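Side-chain contact in signal recognition particle 19 kDa protein (Pyrococcus furiosus, PDB 3DLU), which probably binds 7S RNA directly and mediates binding of the 54 kDa subunit within the archaeal signal recognition particle: residues A[35-40]-A[86-91]. Sequence-based numbering, arbitrary orientation.
Sequences EEIVRA and KLIAQK
Ala-40 CB points toward helix 86-91 and enters between Ile-88 and Lys-91, which lie one turn apart. It stands 3.8 Å from the backbone O of Ile-88 and 3.9 Å from CG2 of the same residue. Lys-91 CG touches the same methyl, Ala-40 CB, at 3.7 Å, well round from Ile-88 CG2. The segment axes approach to 9.0 Å while crossing at 106°, nearly at right angles, and the methyl of Ala-40 fills the interface at this point. The CA atoms of Ala-40 and Ile-88 are just 5.5 Å apart. In Ile-88, CG1 lies beside the backbone N, anti to the carbonyl carbon, and the touching is left to CG2. Toward the sheet the spacing is slightly longer but still buried: Ile-37 CG2 meets Ile-88 CG2 at 4.2 Å. These two isoleucines continue onto strand 68-76, Ile-37 against Ile-73 and Ile-88 against Leu-75, so the contact joins both helices of the SRP19 fold to its three-stranded antiparallel sheet. The open, polar side is at partly exposed Lys-91. Its CG, anti to the backbone N (chi1 177°), is laid against Ala-40; bends at chi2 (66°) and chi3 then carry CD, CE and NZ away from segment 35-40, NZ to a salt bridge with Glu-94 and a long, weak ion pair with Glu-43.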
loop_
_atom_site.group_PDB
_atom_site.type_symbol
_atom_site.label_atom_id
_atom_site.label_comp_id
_atom_site.label_asym_id
_atom_site.label_seq_id
_atom_site.Cartn_x
_atom_site.Cartn_y
_atom_site.Cartn_z
ATOM N N GLU A 35 -9.233 6.901 -7.931
ATOM C CA GLU A 35 -10.260 7.816 -7.434
ATOM C C GLU A 35 -11.448 7.897 -8.391
ATOM O O GLU A 35 -12.582 8.084 -7.968
ATOM C CB GLU A 35 -9.678 9.213 -7.202
ATOM N N GLU A 36 -11.190 7.744 -9.684
ATOM C CA GLU A 36 -12.277 7.758 -10.656
ATOM C C GLU A 36 -13.141 6.506 -10.515
ATOM O O GLU A 36 -14.367 6.567 -10.639
ATOM C CB GLU A 36 -11.727 7.857 -12.086
ATOM C CG GLU A 36 -11.180 9.229 -12.456
ATOM C CD GLU A 36 -10.663 9.270 -13.884
ATOM O OE1 GLU A 36 -9.791 8.441 -14.211
ATOM O OE2 GLU A 36 -11.135 10.112 -14.682
ATOM N N ILE A 37 -12.489 5.374 -10.293
ATOM C CA ILE A 37 -13.184 4.113 -10.072
ATOM C C ILE A 37 -14.032 4.196 -8.803
ATOM O O ILE A 37 -15.170 3.735 -8.779
ATOM C CB ILE A 37 -12.176 2.969 -9.996
ATOM C CG1 ILE A 37 -11.535 2.800 -11.385
ATOM C CG2 ILE A 37 -12.831 1.665 -9.535
ATOM C CD1 ILE A 37 -10.269 1.945 -11.394
ATOM N N VAL A 38 -13.483 4.805 -7.758
ATOM C CA VAL A 38 -14.237 4.942 -6.519
ATOM C C VAL A 38 -15.453 5.843 -6.746
ATOM O O VAL A 38 -16.567 5.519 -6.330
ATOM C CB VAL A 38 -13.370 5.484 -5.374
ATOM C CG1 VAL A 38 -14.248 5.911 -4.189
ATOM C CG2 VAL A 38 -12.349 4.439 -4.945
ATOM N N ARG A 39 -15.232 6.965 -7.419
ATOM C CA ARG A 39 -16.329 7.878 -7.725
ATOM C C ARG A 39 -17.422 7.188 -8.537
ATOM O O ARG A 39 -18.611 7.341 -8.238
ATOM C CB ARG A 39 -15.829 9.121 -8.467
ATOM C CG ARG A 39 -16.936 10.126 -8.717
ATOM C CD ARG A 39 -16.446 11.289 -9.563
ATOM N NE ARG A 39 -17.566 12.107 -10.020
ATOM C CZ ARG A 39 -17.465 13.104 -10.892
ATOM N NH1 ARG A 39 -16.287 13.412 -11.415
ATOM N NH2 ARG A 39 -18.545 13.791 -11.242
ATOM N N ALA A 40 -17.018 6.446 -9.572
ATOM C CA ALA A 40 -17.963 5.681 -10.395
ATOM C C ALA A 40 -18.744 4.644 -9.589
ATOM O O ALA A 40 -19.958 4.523 -9.741
ATOM C CB ALA A 40 -17.232 5.004 -11.566
ATOM N N LYS A 86 -17.664 -2.980 -16.753
ATOM C CA LYS A 86 -18.214 -2.218 -17.889
ATOM C C LYS A 86 -19.007 -0.991 -17.409
ATOM O O LYS A 86 -18.857 0.114 -17.944
ATOM C CB LYS A 86 -19.089 -3.114 -18.772
ATOM C CG LYS A 86 -18.301 -4.191 -19.537
ATOM C CD LYS A 86 -19.249 -5.223 -20.143
ATOM C CE LYS A 86 -18.483 -6.356 -20.802
ATOM N NZ LYS A 86 -19.387 -7.479 -21.156
ATOM N N LEU A 87 -19.847 -1.176 -16.392
ATOM C CA LEU A 87 -20.631 -0.070 -15.856
ATOM C C LEU A 87 -19.712 1.020 -15.326
ATOM O O LEU A 87 -19.959 2.210 -15.526
ATOM C CB LEU A 87 -21.544 -0.553 -14.727
ATOM C CG LEU A 87 -22.734 -1.405 -15.163
ATOM C CD1 LEU A 87 -23.330 -2.098 -13.941
ATOM C CD2 LEU A 87 -23.762 -0.505 -15.844
ATOM N N ILE A 88 -18.655 0.604 -14.630
ATOM C CA ILE A 88 -17.702 1.545 -14.060
ATOM C C ILE A 88 -16.974 2.324 -15.156
ATOM O O ILE A 88 -16.868 3.553 -15.084
ATOM C CB ILE A 88 -16.688 0.820 -13.159
ATOM C CG1 ILE A 88 -17.373 0.410 -11.860
ATOM C CG2 ILE A 88 -15.478 1.716 -12.853
ATOM C CD1 ILE A 88 -16.516 -0.510 -10.986
ATOM N N ALA A 89 -16.492 1.606 -16.169
ATOM C CA ALA A 89 -15.790 2.241 -17.285
ATOM C C ALA A 89 -16.677 3.289 -17.967
ATOM O O ALA A 89 -16.250 4.436 -18.206
ATOM C CB ALA A 89 -15.317 1.185 -18.296
ATOM N N GLN A 90 -17.917 2.912 -18.259
ATOM C CA GLN A 90 -18.816 3.819 -18.963
ATOM C C GLN A 90 -19.193 5.024 -18.096
ATOM O O GLN A 90 -19.363 6.131 -18.602
ATOM C CB GLN A 90 -20.042 3.078 -19.506
ATOM C CG GLN A 90 -20.971 3.935 -20.386
ATOM C CD GLN A 90 -20.286 4.563 -21.607
ATOM O OE1 GLN A 90 -19.194 4.167 -22.008
ATOM N NE2 GLN A 90 -20.950 5.540 -22.210
ATOM N N LYS A 91 -19.279 4.816 -16.784
ATOM C CA LYS A 91 -19.536 5.917 -15.869
ATOM C C LYS A 91 -18.352 6.893 -15.834
ATOM O O LYS A 91 -18.543 8.115 -15.787
ATOM C CB LYS A 91 -19.844 5.378 -14.470
ATOM C CG LYS A 91 -20.053 6.456 -13.427
ATOM C CD LYS A 91 -21.299 7.280 -13.718
ATOM C CE LYS A 91 -22.493 6.388 -13.998
ATOM N NZ LYS A 91 -23.738 7.213 -14.078
#